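Local coordinates for thiol-activated cytolysin (Desulfobulbus propionicus, PDB 6NAL), which probably oligomerises on target membranes and opens large beta-barrel pores in them, like the related cholesterol-dependent cytolysins, at residues 51-56 with 355-360; 151-156 with 186-191; 250-255 with 285-290. All coordinates share one frame; numbering follows the deposited sequence.

Interaction 1: residues 51-56 with 355-360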
ATOM      1  N   GLU A  51       9.382  -5.417   2.893  1.00 45.02           N
ATOM      2  CA  GLU A  51       9.380  -4.583   4.077  1.00 40.37           C
ATOM      3  C   GLU A  51       9.997  -5.353   5.233  1.00 44.75           C
ATOM      4  O   GLU A  51       9.710  -6.536   5.439  1.00 41.71           O
ATOM      5  CB  GLU A  51       7.976  -4.167   4.440  1.00 40.51           C
ATOM      6  CG  GLU A  51       7.893  -2.920   5.268  1.00 43.68           C
ATOM      7  CD  GLU A  51       6.438  -2.658   5.707  1.00 62.01           C
ATOM      8  OE1 GLU A  51       5.530  -3.504   5.418  1.00 63.67           O
ATOM      9  OE2 GLU A  51       6.209  -1.604   6.349  1.00 59.84           O
ATOM     10  N   LYS A  52      10.823  -4.651   5.977  1.00 43.16           N
ATOM     11  CA  LYS A  52      11.490  -5.159   7.147  1.00 40.84           C
ATOM     12  C   LYS A  52      10.556  -4.946   8.321  1.00 43.80           C
ATOM     13  O   LYS A  52      10.104  -3.812   8.549  1.00 40.39           O
ATOM     14  CB  LYS A  52      12.813  -4.427   7.350  1.00 48.08           C
ATOM     15  CG  LYS A  52      13.637  -4.974   8.509  1.00 55.70           C
ATOM     16  CD  LYS A  52      15.058  -4.381   8.563  1.00 56.44           C
ATOM     17  CE  LYS A  52      15.503  -4.236  10.047  1.00 70.33           C
ATOM     18  NZ  LYS A  52      16.907  -4.584  10.366  1.00 76.15           N
ATOM     19  N   CYS A  53      10.269  -6.041   9.053  1.00 34.81           N
ATOM     20  CA  CYS A  53       9.378  -6.026  10.202  1.00 36.79           C
ATOM     21  C   CYS A  53      10.003  -6.792  11.347  1.00 35.25           C
ATOM     22  O   CYS A  53      10.887  -7.623  11.149  1.00 41.08           O
ATOM     23  CB  CYS A  53       8.017  -6.703   9.954  1.00 46.44           C
ATOM     24  SG  CYS A  53       7.205  -6.203   8.498  1.00 51.08           S
ATOM     25  N   SER A  54       9.485  -6.543  12.545  1.00 34.85           N
ATOM     26  CA  SER A  54       9.776  -7.341  13.714  1.00 34.82           C
ATOM     27  C   SER A  54       8.465  -7.708  14.411  1.00 42.52           C
ATOM     28  O   SER A  54       7.450  -7.023  14.305  1.00 40.37           O
ATOM     29  CB  SER A  54      10.739  -6.617  14.632  1.00 32.33           C
ATOM     30  OG  SER A  54      10.101  -5.725  15.494  1.00 46.05           O
ATOM     31  N   TYR A  55       8.464  -8.865  15.023  1.00 34.32           N
ATOM     32  CA  TYR A  55       7.299  -9.377  15.705  1.00 33.12           C
ATOM     33  C   TYR A  55       7.715  -9.533  17.153  1.00 33.38           C
ATOM     34  O   TYR A  55       8.790 -10.063  17.425  1.00 30.92           O
ATOM     35  CB  TYR A  55       6.839 -10.702  15.122  1.00 33.58           C
ATOM     36  CG  TYR A  55       5.610 -11.228  15.831  1.00 30.96           C
ATOM     37  CD1 TYR A  55       4.354 -10.684  15.593  1.00 35.45           C
ATOM     38  CD2 TYR A  55       5.714 -12.253  16.744  1.00 29.74           C
ATOM     39  CE1 TYR A  55       3.228 -11.138  16.249  1.00 34.78           C
ATOM     40  CE2 TYR A  55       4.562 -12.746  17.443  1.00 38.45           C
ATOM     41  CZ  TYR A  55       3.343 -12.178  17.184  1.00 40.73           C
ATOM     42  OH  TYR A  55       2.215 -12.607  17.805  1.00 40.81           O
ATOM     43  N   GLU A  56       6.856  -9.098  18.060  1.00 34.49           N
ATOM     44  CA  GLU A  56       7.099  -9.061  19.487  1.00 37.23           C
ATOM     45  C   GLU A  56       5.960  -9.820  20.132  1.00 35.22           C
ATOM     46  O   GLU A  56       4.797  -9.492  19.856  1.00 30.48           O
ATOM     47  CB  GLU A  56       7.064  -7.633  19.958  1.00 42.01           C
ATOM     48  CG  GLU A  56       7.776  -7.284  21.194  1.00 54.89           C
ATOM     49  CD  GLU A  56       8.520  -5.945  21.056  1.00 77.03           C
ATOM     50  OE1 GLU A  56       8.810  -5.355  22.122  1.00 77.14           O
ATOM     51  OE2 GLU A  56       8.858  -5.502  19.911  1.00 74.67           O
ATOM     52  N   TYR A 355      11.964 -10.020  10.367  1.00 38.88           N
ATOM     53  CA  TYR A 355      11.706 -10.785   9.170  1.00 35.20           C
ATOM     54  C   TYR A 355      11.449  -9.812   8.028  1.00 34.16           C
ATOM     55  O   TYR A 355      11.202  -8.622   8.237  1.00 34.12           O
ATOM     56  CB  TYR A 355      10.546 -11.755   9.367  1.00 36.58           C
ATOM     57  CG  TYR A 355       9.219 -11.147   9.713  1.00 39.76           C
ATOM     58  CD1 TYR A 355       8.877 -10.864  11.018  1.00 34.67           C
ATOM     59  CD2 TYR A 355       8.270 -10.953   8.736  1.00 41.90           C
ATOM     60  CE1 TYR A 355       7.607 -10.348  11.335  1.00 36.74           C
ATOM     61  CE2 TYR A 355       7.022 -10.455   9.028  1.00 37.57           C
ATOM     62  CZ  TYR A 355       6.701 -10.141  10.334  1.00 34.70           C
ATOM     63  OH  TYR A 355       5.463  -9.617  10.609  1.00 52.20           O
ATOM     64  N   VAL A 356      11.526 -10.346   6.816  1.00 37.60           N
ATOM     65  CA  VAL A 356      11.224  -9.614   5.592  1.00 36.69           C
ATOM     66  C   VAL A 356       9.846 -10.029   5.077  1.00 35.65           C
ATOM     67  O   VAL A 356       9.667 -11.150   4.593  1.00 45.17           O
ATOM     68  CB  VAL A 356      12.284  -9.875   4.519  1.00 41.48           C
ATOM     69  CG1 VAL A 356      11.969  -9.061   3.306  1.00 45.70           C
ATOM     70  CG2 VAL A 356      13.650  -9.536   5.042  1.00 42.25           C
ATOM     71  N   ALA A 357       8.858  -9.143   5.160  1.00 36.40           N
ATOM     72  CA  ALA A 357       7.533  -9.448   4.615  1.00 46.18           C
ATOM     73  C   ALA A 357       7.572  -9.069   3.143  1.00 48.58           C
ATOM     74  O   ALA A 357       7.985  -7.948   2.814  1.00 45.93           O
ATOM     75  CB  ALA A 357       6.410  -8.675   5.317  1.00 30.81           C
ATOM     76  N   GLU A 358       7.156  -9.991   2.266  1.00 44.87           N
ATOM     77  CA  GLU A 358       7.088  -9.736   0.824  1.00 51.41           C
ATOM     78  C   GLU A 358       5.651  -9.623   0.328  1.00 41.70           C
ATOM     79  O   GLU A 358       4.860 -10.547   0.494  1.00 48.39           O
ATOM     80  CB  GLU A 358       7.789 -10.842   0.050  1.00 55.24           C
ATOM     81  CG  GLU A 358       9.159 -11.114   0.600  1.00 65.28           C
ATOM     82  CD  GLU A 358       9.855 -12.264  -0.114  1.00 83.85           C
ATOM     83  OE1 GLU A 358      11.086 -12.148  -0.392  1.00 79.22           O
ATOM     84  OE2 GLU A 358       9.136 -13.231  -0.478  1.00 77.45           O
ATOM     85  N   LYS A 359       5.315  -8.492  -0.278  1.00 45.48           N
ATOM     86  CA  LYS A 359       3.973  -8.248  -0.798  1.00 46.51           C
ATOM     87  C   LYS A 359       4.063  -8.244  -2.318  1.00 41.47           C
ATOM     88  O   LYS A 359       4.865  -7.513  -2.893  1.00 57.43           O
ATOM     89  CB  LYS A 359       3.380  -6.930  -0.297  1.00 52.00           C
ATOM     90  CG  LYS A 359       2.010  -6.646  -0.932  1.00 56.74           C
ATOM     91  CD  LYS A 359       1.473  -5.287  -0.546  1.00 63.03           C
ATOM     92  CE  LYS A 359      -0.004  -5.130  -0.916  1.00 78.51           C
ATOM     93  NZ  LYS A 359      -0.655  -6.360  -1.480  1.00 79.89           N
ATOM     94  N   THR A 360       3.294  -9.108  -2.941  1.00 44.49           N
ATOM     95  CA  THR A 360       3.144  -9.228  -4.374  1.00 46.42           C
ATOM     96  C   THR A 360       1.740  -8.748  -4.718  1.00 50.09           C
ATOM     97  O   THR A 360       0.783  -9.122  -4.037  1.00 48.12           O
ATOM     98  CB  THR A 360       3.330 -10.682  -4.782  1.00 47.47           C
ATOM     99  OG1 THR A 360       4.660 -11.131  -4.464  1.00 52.38           O
ATOM    100  CG2 THR A 360       3.049 -10.819  -6.260  1.00 48.35           C
TER

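Interaction 2: residues 151-156 with 186-191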
ATOM      1  N   SER A 151      -0.139 -18.276  10.319  1.00 29.15           N
ATOM      2  CA  SER A 151       0.786 -17.219   9.945  1.00 38.08           C
ATOM      3  C   SER A 151       1.726 -17.774   8.893  1.00 35.67           C
ATOM      4  O   SER A 151       2.074 -18.960   8.916  1.00 31.47           O
ATOM      5  CB  SER A 151       1.540 -16.690  11.181  1.00 42.32           C
ATOM      6  OG  SER A 151       2.531 -15.700  10.807  1.00 42.51           O
ATOM      7  N   LEU A 152       2.084 -16.945   7.923  1.00 42.41           N
ATOM      8  CA  LEU A 152       3.311 -17.157   7.172  1.00 35.85           C
ATOM      9  C   LEU A 152       4.478 -17.215   8.140  1.00 31.96           C
ATOM     10  O   LEU A 152       4.415 -16.633   9.222  1.00 34.05           O
ATOM     11  CB  LEU A 152       3.512 -16.014   6.206  1.00 29.80           C
ATOM     12  CG  LEU A 152       2.645 -15.910   4.958  1.00 44.96           C
ATOM     13  CD1 LEU A 152       2.831 -14.479   4.337  1.00 43.36           C
ATOM     14  CD2 LEU A 152       2.979 -17.032   4.032  1.00 39.01           C
ATOM     15  N   VAL A 153       5.533 -17.940   7.777  1.00 30.23           N
ATOM     16  CA  VAL A 153       6.710 -18.054   8.635  1.00 41.35           C
ATOM     17  C   VAL A 153       7.950 -17.850   7.776  1.00 42.15           C
ATOM     18  O   VAL A 153       8.146 -18.548   6.771  1.00 41.75           O
ATOM     19  CB  VAL A 153       6.788 -19.392   9.422  1.00 40.71           C
ATOM     20  CG1 VAL A 153       5.404 -19.767  10.022  1.00 44.61           C
ATOM     21  CG2 VAL A 153       7.221 -20.538   8.603  1.00 48.84           C
ATOM     22  N   TYR A 154       8.776 -16.887   8.176  1.00 34.73           N
ATOM     23  CA  TYR A 154       9.969 -16.545   7.433  1.00 40.64           C
ATOM     24  C   TYR A 154      11.105 -17.465   7.800  1.00 40.73           C
ATOM     25  O   TYR A 154      11.843 -17.887   6.922  1.00 44.46           O
ATOM     26  CB  TYR A 154      10.369 -15.098   7.716  1.00 46.07           C
ATOM     27  CG  TYR A 154      11.641 -14.589   6.997  1.00 60.08           C
ATOM     28  CD1 TYR A 154      11.705 -14.438   5.590  1.00 62.70           C
ATOM     29  CD2 TYR A 154      12.776 -14.230   7.740  1.00 54.88           C
ATOM     30  CE1 TYR A 154      12.875 -13.979   4.968  1.00 52.01           C
ATOM     31  CE2 TYR A 154      13.915 -13.744   7.129  1.00 55.52           C
ATOM     32  CZ  TYR A 154      13.959 -13.617   5.748  1.00 51.77           C
ATOM     33  OH  TYR A 154      15.110 -13.147   5.149  1.00 71.45           O
ATOM     34  N   ASP A 155      11.277 -17.774   9.090  1.00 42.51           N
ATOM     35  CA  ASP A 155      12.371 -18.651   9.512  1.00 51.52           C
ATOM     36  C   ASP A 155      12.021 -19.307  10.847  1.00 48.71           C
ATOM     37  O   ASP A 155      10.944 -19.083  11.416  1.00 44.29           O
ATOM     38  CB  ASP A 155      13.715 -17.884   9.597  1.00 49.00           C
ATOM     39  CG  ASP A 155      13.669 -16.689  10.569  1.00 52.80           C
ATOM     40  OD1 ASP A 155      12.590 -16.488  11.207  1.00 54.53           O
ATOM     41  OD2 ASP A 155      14.697 -15.948  10.667  1.00 49.87           O
ATOM     42  N   GLU A 156      12.959 -20.115  11.354  1.00 53.62           N
ATOM     43  CA  GLU A 156      12.690 -20.896  12.556  1.00 61.24           C
ATOM     44  C   GLU A 156      12.340 -20.000  13.735  1.00 49.57           C
ATOM     45  O   GLU A 156      11.625 -20.434  14.644  1.00 42.13           O
ATOM     46  CB  GLU A 156      13.888 -21.784  12.901  1.00 56.76           C
ATOM     47  CG  GLU A 156      14.156 -22.937  11.920  1.00 60.48           C
ATOM     48  CD  GLU A 156      15.194 -22.564  10.832  1.00 81.60           C
ATOM     49  OE1 GLU A 156      15.477 -21.332  10.659  1.00 77.02           O
ATOM     50  OE2 GLU A 156      15.704 -23.497  10.140  1.00 74.27           O
ATOM     51  N   LYS A 186      10.295 -21.245  -2.620  1.00 67.85           N
ATOM     52  CA  LYS A 186       9.138 -21.667  -1.832  1.00 56.21           C
ATOM     53  C   LYS A 186       8.881 -20.758  -0.631  1.00 44.22           C
ATOM     54  O   LYS A 186       9.798 -20.214  -0.012  1.00 52.39           O
ATOM     55  CB  LYS A 186       9.369 -23.106  -1.356  1.00 67.64           C
ATOM     56  CG  LYS A 186       9.206 -24.212  -2.416  1.00 71.03           C
ATOM     57  CD  LYS A 186       9.467 -25.591  -1.805  1.00 72.09           C
ATOM     58  CE  LYS A 186       9.633 -26.654  -2.856  1.00 77.17           C
ATOM     59  NZ  LYS A 186      10.255 -27.855  -2.235  1.00 85.59           N
ATOM     60  N   SER A 187       7.608 -20.607  -0.319  1.00 46.02           N
ATOM     61  CA  SER A 187       7.109 -19.957   0.879  1.00 43.63           C
ATOM     62  C   SER A 187       6.347 -20.963   1.731  1.00 44.00           C
ATOM     63  O   SER A 187       5.972 -22.052   1.261  1.00 40.68           O
ATOM     64  CB  SER A 187       6.192 -18.787   0.510  1.00 52.42           C
ATOM     65  OG  SER A 187       5.006 -19.258  -0.120  1.00 59.12           O
ATOM     66  N   VAL A 188       6.136 -20.599   3.006  1.00 43.48           N
ATOM     67  CA  VAL A 188       5.567 -21.528   3.987  1.00 33.39           C
ATOM     68  C   VAL A 188       4.474 -20.849   4.801  1.00 32.74           C
ATOM     69  O   VAL A 188       4.680 -19.782   5.378  1.00 30.78           O
ATOM     70  CB  VAL A 188       6.639 -22.096   4.940  1.00 40.83           C
ATOM     71  CG1 VAL A 188       6.043 -23.059   5.940  1.00 42.94           C
ATOM     72  CG2 VAL A 188       7.790 -22.759   4.179  1.00 47.17           C
ATOM     73  N   TYR A 189       3.340 -21.499   4.909  1.00 32.39           N
ATOM     74  CA  TYR A 189       2.290 -21.063   5.802  1.00 37.53           C
ATOM     75  C   TYR A 189       1.973 -22.145   6.841  1.00 35.91           C
ATOM     76  O   TYR A 189       1.840 -23.325   6.514  1.00 30.94           O
ATOM     77  CB  TYR A 189       1.068 -20.724   4.952  1.00 26.77           C
ATOM     78  CG  TYR A 189      -0.007 -20.004   5.685  1.00 34.14           C
ATOM     79  CD1 TYR A 189       0.030 -18.650   5.847  1.00 40.63           C
ATOM     80  CD2 TYR A 189      -1.041 -20.680   6.232  1.00 26.58           C
ATOM     81  CE1 TYR A 189      -0.950 -17.971   6.539  1.00 42.99           C
ATOM     82  CE2 TYR A 189      -2.060 -20.003   6.921  1.00 39.51           C
ATOM     83  CZ  TYR A 189      -1.995 -18.647   7.077  1.00 40.88           C
ATOM     84  OH  TYR A 189      -2.973 -17.972   7.767  1.00 51.30           O
ATOM     85  N   LEU A 190       1.762 -21.733   8.077  1.00 38.79           N
ATOM     86  CA  LEU A 190       1.587 -22.700   9.157  1.00 31.13           C
ATOM     87  C   LEU A 190       0.349 -22.436   9.989  1.00 28.01           C
ATOM     88  O   LEU A 190       0.134 -21.325  10.471  1.00 33.51           O
ATOM     89  CB  LEU A 190       2.789 -22.713  10.076  1.00 35.39           C
ATOM     90  CG  LEU A 190       2.950 -24.001  10.883  1.00 38.44           C
ATOM     91  CD1 LEU A 190       3.486 -25.083   9.999  1.00 42.15           C
ATOM     92  CD2 LEU A 190       3.910 -23.708  12.046  1.00 34.80           C
ATOM     93  N   ILE A 191      -0.439 -23.481  10.191  1.00 35.29           N
ATOM     94  CA  ILE A 191      -1.609 -23.448  11.053  1.00 32.63           C
ATOM     95  C   ILE A 191      -1.381 -24.406  12.211  1.00 27.18           C
ATOM     96  O   ILE A 191      -0.886 -25.521  12.022  1.00 31.90           O
ATOM     97  CB  ILE A 191      -2.868 -23.846  10.251  1.00 31.89           C
ATOM     98  CG1 ILE A 191      -3.136 -22.830   9.137  1.00 39.67           C
ATOM     99  CG2 ILE A 191      -4.111 -23.974  11.138  1.00 34.10           C
ATOM    100  CD1 ILE A 191      -4.215 -23.269   8.193  1.00 43.28           C
TER

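Interaction 3: residues 250-255 with 285-290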
ATOM      1  N   SER A 250       4.665 -23.924  -0.925  1.00 54.50           N
ATOM      2  CA  SER A 250       4.288 -23.644  -2.304  1.00 45.87           C
ATOM      3  C   SER A 250       5.378 -22.840  -2.979  1.00 52.59           C
ATOM      4  O   SER A 250       6.114 -22.113  -2.319  1.00 52.64           O
ATOM      5  CB  SER A 250       2.981 -22.862  -2.355  1.00 48.79           C
ATOM      6  OG  SER A 250       2.560 -22.685  -3.681  1.00 52.40           O
ATOM      7  N   LYS A 251       5.467 -22.946  -4.303  1.00 60.09           N
ATOM      8  CA  LYS A 251       6.289 -21.995  -5.044  1.00 58.75           C
ATOM      9  C   LYS A 251       5.541 -20.700  -5.333  1.00 51.13           C
ATOM     10  O   LYS A 251       6.175 -19.714  -5.726  1.00 58.28           O
ATOM     11  CB  LYS A 251       6.817 -22.656  -6.322  1.00 65.20           C
ATOM     12  CG  LYS A 251       7.975 -23.612  -6.019  1.00 66.72           C
ATOM     13  CD  LYS A 251       8.558 -24.198  -7.263  1.00 74.28           C
ATOM     14  CE  LYS A 251      10.116 -24.068  -7.285  1.00 99.45           C
ATOM     15  NZ  LYS A 251      10.825 -25.388  -7.407  1.00102.00           N
ATOM     16  N   LEU A 252       4.210 -20.693  -5.193  1.00 52.48           N
ATOM     17  CA  LEU A 252       3.444 -19.452  -5.180  1.00 52.57           C
ATOM     18  C   LEU A 252       4.078 -18.394  -4.291  1.00 54.31           C
ATOM     19  O   LEU A 252       4.885 -18.714  -3.411  1.00 57.86           O
ATOM     20  CB  LEU A 252       2.022 -19.649  -4.665  1.00 49.77           C
ATOM     21  CG  LEU A 252       1.077 -20.649  -5.322  1.00 67.38           C
ATOM     22  CD1 LEU A 252      -0.232 -20.863  -4.523  1.00 58.23           C
ATOM     23  CD2 LEU A 252       0.791 -20.184  -6.748  1.00 60.05           C
ATOM     24  N   SER A 253       3.728 -17.130  -4.514  1.00 48.52           N
ATOM     25  CA  SER A 253       4.193 -16.047  -3.667  1.00 48.95           C
ATOM     26  C   SER A 253       3.561 -16.134  -2.279  1.00 52.51           C
ATOM     27  O   SER A 253       2.458 -16.675  -2.112  1.00 43.25           O
ATOM     28  CB  SER A 253       3.813 -14.728  -4.301  1.00 40.56           C
ATOM     29  OG  SER A 253       2.407 -14.556  -4.181  1.00 44.73           O
ATOM     30  N   SER A 254       4.266 -15.571  -1.284  1.00 44.98           N
ATOM     31  CA  SER A 254       3.720 -15.459   0.062  1.00 45.12           C
ATOM     32  C   SER A 254       2.304 -14.909   0.040  1.00 38.63           C
ATOM     33  O   SER A 254       1.428 -15.367   0.773  1.00 42.93           O
ATOM     34  CB  SER A 254       4.592 -14.545   0.919  1.00 34.43           C
ATOM     35  OG  SER A 254       5.936 -14.783   0.660  1.00 62.39           O
ATOM     36  N   THR A 255       2.091 -13.849  -0.728  1.00 42.06           N
ATOM     37  CA  THR A 255       0.807 -13.164  -0.686  1.00 34.06           C
ATOM     38  C   THR A 255      -0.287 -14.064  -1.243  1.00 44.87           C
ATOM     39  O   THR A 255      -1.394 -14.130  -0.694  1.00 42.20           O
ATOM     40  CB  THR A 255       0.882 -11.860  -1.482  1.00 45.93           C
ATOM     41  OG1 THR A 255       1.854 -10.974  -0.883  1.00 47.70           O
ATOM     42  CG2 THR A 255      -0.502 -11.228  -1.554  1.00 35.18           C
ATOM     43  N   SER A 285      -3.409 -26.821  -6.584  1.00 67.13           N
ATOM     44  CA  SER A 285      -2.589 -27.939  -7.030  1.00 64.57           C
ATOM     45  C   SER A 285      -1.122 -27.698  -6.756  1.00 59.07           C
ATOM     46  O   SER A 285      -0.333 -28.641  -6.758  1.00 63.47           O
ATOM     47  CB  SER A 285      -2.799 -28.159  -8.525  1.00 68.74           C
ATOM     48  OG  SER A 285      -2.438 -26.989  -9.249  1.00 73.51           O
ATOM     49  N   GLN A 286      -0.737 -26.450  -6.546  1.00 67.83           N
ATOM     50  CA  GLN A 286       0.646 -26.087  -6.313  1.00 61.53           C
ATOM     51  C   GLN A 286       0.991 -26.052  -4.841  1.00 48.86           C
ATOM     52  O   GLN A 286       2.088 -25.625  -4.494  1.00 53.27           O
ATOM     53  CB  GLN A 286       0.929 -24.713  -6.927  1.00 65.46           C
ATOM     54  CG  GLN A 286       1.113 -24.733  -8.442  1.00 78.63           C
ATOM     55  CD  GLN A 286       1.058 -23.353  -9.043  1.00 76.60           C
ATOM     56  OE1 GLN A 286       0.037 -22.983  -9.599  1.00 72.97           O
ATOM     57  NE2 GLN A 286       2.151 -22.584  -8.944  1.00 77.95           N
ATOM     58  N   ILE A 287       0.068 -26.441  -3.969  1.00 55.83           N
ATOM     59  CA  ILE A 287       0.266 -26.370  -2.521  1.00 60.12           C
ATOM     60  C   ILE A 287       0.397 -27.781  -1.960  1.00 46.63           C
ATOM     61  O   ILE A 287      -0.538 -28.587  -2.038  1.00 50.42           O
ATOM     62  CB  ILE A 287      -0.878 -25.591  -1.851  1.00 55.81           C
ATOM     63  CG1 ILE A 287      -0.969 -24.201  -2.504  1.00 47.91           C
ATOM     64  CG2 ILE A 287      -0.646 -25.454  -0.369  1.00 44.00           C
ATOM     65  CD1 ILE A 287      -2.091 -23.316  -1.979  1.00 49.15           C
ATOM     66  N   ASP A 288       1.559 -28.061  -1.378  1.00 53.66           N
ATOM     67  CA  ASP A 288       1.839 -29.319  -0.692  1.00 52.15           C
ATOM     68  C   ASP A 288       1.486 -29.222   0.795  1.00 60.81           C
ATOM     69  O   ASP A 288       1.965 -28.321   1.492  1.00 61.47           O
ATOM     70  CB  ASP A 288       3.321 -29.691  -0.811  1.00 52.10           C
ATOM     71  CG  ASP A 288       3.743 -30.080  -2.228  1.00 80.21           C
ATOM     72  OD1 ASP A 288       2.877 -30.445  -3.064  1.00 89.66           O
ATOM     73  OD2 ASP A 288       4.969 -30.022  -2.501  1.00 84.83           O
ATOM     74  N   VAL A 289       0.704 -30.180   1.291  1.00 55.79           N
ATOM     75  CA  VAL A 289       0.234 -30.180   2.674  1.00 53.36           C
ATOM     76  C   VAL A 289       0.982 -31.241   3.474  1.00 46.07           C
ATOM     77  O   VAL A 289       1.196 -32.361   3.002  1.00 47.57           O
ATOM     78  CB  VAL A 289      -1.286 -30.423   2.752  1.00 45.82           C
ATOM     79  CG1 VAL A 289      -1.768 -30.217   4.180  1.00 47.67           C
ATOM     80  CG2 VAL A 289      -2.026 -29.543   1.769  1.00 52.91           C
ATOM     81  N   SER A 290       1.385 -30.880   4.682  1.00 45.25           N
ATOM     82  CA  SER A 290       1.995 -31.797   5.629  1.00 43.25           C
ATOM     83  C   SER A 290       1.296 -31.585   6.947  1.00 38.74           C
ATOM     84  O   SER A 290       0.919 -30.467   7.260  1.00 37.43           O
ATOM     85  CB  SER A 290       3.459 -31.551   5.794  1.00 39.37           C
ATOM     86  OG  SER A 290       4.096 -31.923   4.598  1.00 59.75           O
TER

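Interaction 1: residues 51-56 with 355-360
The phenol ring of Tyr355 lies across the side chain of Cys53, with Cys53 CB over one ring face, toward its rim, and 3.7 Å from Tyr355 CZ. The two residues face each other in an antiparallel beta ladder between strands 44-59 and 349-372, long strands that probably correspond to the elongated part which, in cholesterol-dependent cytolysins, leads to the C-terminal beta sandwich. Tyr355 CG sits between its own backbone N and carbonyl carbon (chi1 60°), which folds the ring back over the neighbouring strand. Cys53 SG reaches the ring obliquely, as a sulfur-aromatic contact, and continues along the same sheet face to Ala357 CB at 4.1 Å. At the ring edge, near its plane, Tyr55 CB meets Tyr355 CE1 at 3.9 Å, before the aromatic ring of Tyr55 turns away to a cation-pi contact with Lys162. Behind these side chains the backbones alternate two hydrogen-bonded pairs, Glu51 with Ala357 and Cys53 with Tyr355, about the non-hydrogen-bonded pair of Lys52 and Val356. The axes of 51-56 and 355-360 approach to 4.7 Å, their directions 129° apart, well short of antiparallel, so the ladder is twisted here. From Cys53 to Glu56, strand 44-59 also pairs in a parallel ladder with a strand of the second subunit, carrying the sheet across the interface, and Ile396 of the second subunit packs on Tyr355. A bound imidazole, probably from the crystallisation liquor, comes within about 3 Å of the Tyr355 side chain. The cysteine-tyrosine pair is gripped by two backbone bonds: Tyr355 N to Cys53 O at 2.7 Å, and the nearly straight Cys53 N to Tyr355 O at 2.9 Å (171° at the hydrogen).

Interaction 2: residues 151-156 with 186-191
This is a short antiparallel beta ladder in the central sheet, between strand 147-152 and the start of strand 187-202. The 29 residues between the segments are mostly helical and contain no strand, an arrangement consistent with the first of the two helical clusters that unfold into membrane-spanning hairpins in cholesterol-dependent cytolysins. Ser151 and Leu190 form a hydrogen-bonded pair, with Ser151 N to Leu190 O at 3.1 Å and Leu190 N to Ser151 O at 2.9 Å. One residue on, Leu152 faces Tyr189 across a non-hydrogen-bonded position. The Tyr189 ring, its CG trans to the backbone N (chi1 -168°), swings back under the partner strand: Ser151 O stands 3.7 Å above one face of the Tyr189 ring, while Leu152 CG lies in plane at its edge and Leu152 CD2 touches Tyr189 CD1 at 3.8 Å. The tyrosine hydroxyl is held by Ser150 OG. On the side of Leu190, Val153 splits its branches, CG2 to Val188 CG1 and CG1 to Leu190 CB, and Phe163 and Phe178 of the flanking helices cover this apolar patch. Ser151 OG donates to Leu152 O at 2.6 Å, in the carbonyl plane and on a lone pair, and also pairs with Lys162 NZ. Val153 N also bonds to Val188 O, at 3.1 Å.

Interaction 3: residues 250-255 with 285-290
Ser250 OG gives its proton to Gln286 O at 3.1 Å, the single hydrogen bond between these two segments. The donor approaches from above the carbonyl plane, 57° out of it, so the bond misses the lone-pair direction and is unlikely to be strong. The same hydroxyl oxygen accepts from Leu252 N at 3.0 Å, closing an ST turn just where strand 232-250 ends. A small side chain thus serves two backbone groups, tying its own turn to the residue that leads into strand 287-294. Ser250 OG is trans to its backbone N (chi1 -175°), a rotation that directs the oxygen at both partners.

Beside this polar link stands Leu252, whose branches divide the work. Leu252 CD1 presses on the end of Ile287, 4.0 Å from Ile287 CG1, and CD2 turns to the outer part of Gln286, whose extended chain runs across it. Leu252 meets both side chains at about a right angle.

One shell out, helix 254-264 closes over the contact: Leu257 packs on Ser250 and Ile287, and Thr260 and Ile261 also rest on Ile287, with Phe248 touching it from strand 232-250. Ser253, at the N-cap, accepts from Glu256 N with its OG, capping the first turn of that helix. Strand 232-250 is bonded on to both neighbours, Ser250 with Ser187 of strand 187-202 and Glu249 with Asp288 of strand 287-294. This strand end, capped helix and returning strand are consistent with the second helical cluster of the central domain in cholesterol-dependent cytolysins, which in those toxins refolds into a transmembrane hairpin.

Overall arrangement
Interactions 2 and 3 lie in the same large antiparallel sheet, their centres about 10 Å apart, and follow one another along the chain, each closing an excursion of 29 residues, mostly helical in interaction 2 and about half helical in interaction 3. Both fall within the span closed by interaction 1, whose strands belong to a separate mixed sheet; its centre is about 12 Å from that of interaction 2 and about 19 Å from that of interaction 3. Ser187 N bonds to Ser250 O. Thr255 OG1, starting helix 254-264, probably bonds Thr360 N, and Tyr154, just before helix 156-163, packs on Tyr355, so both excursions touch strand 349-372. If the helices unfold for insertion, as in related toxins, these contacts would probably break.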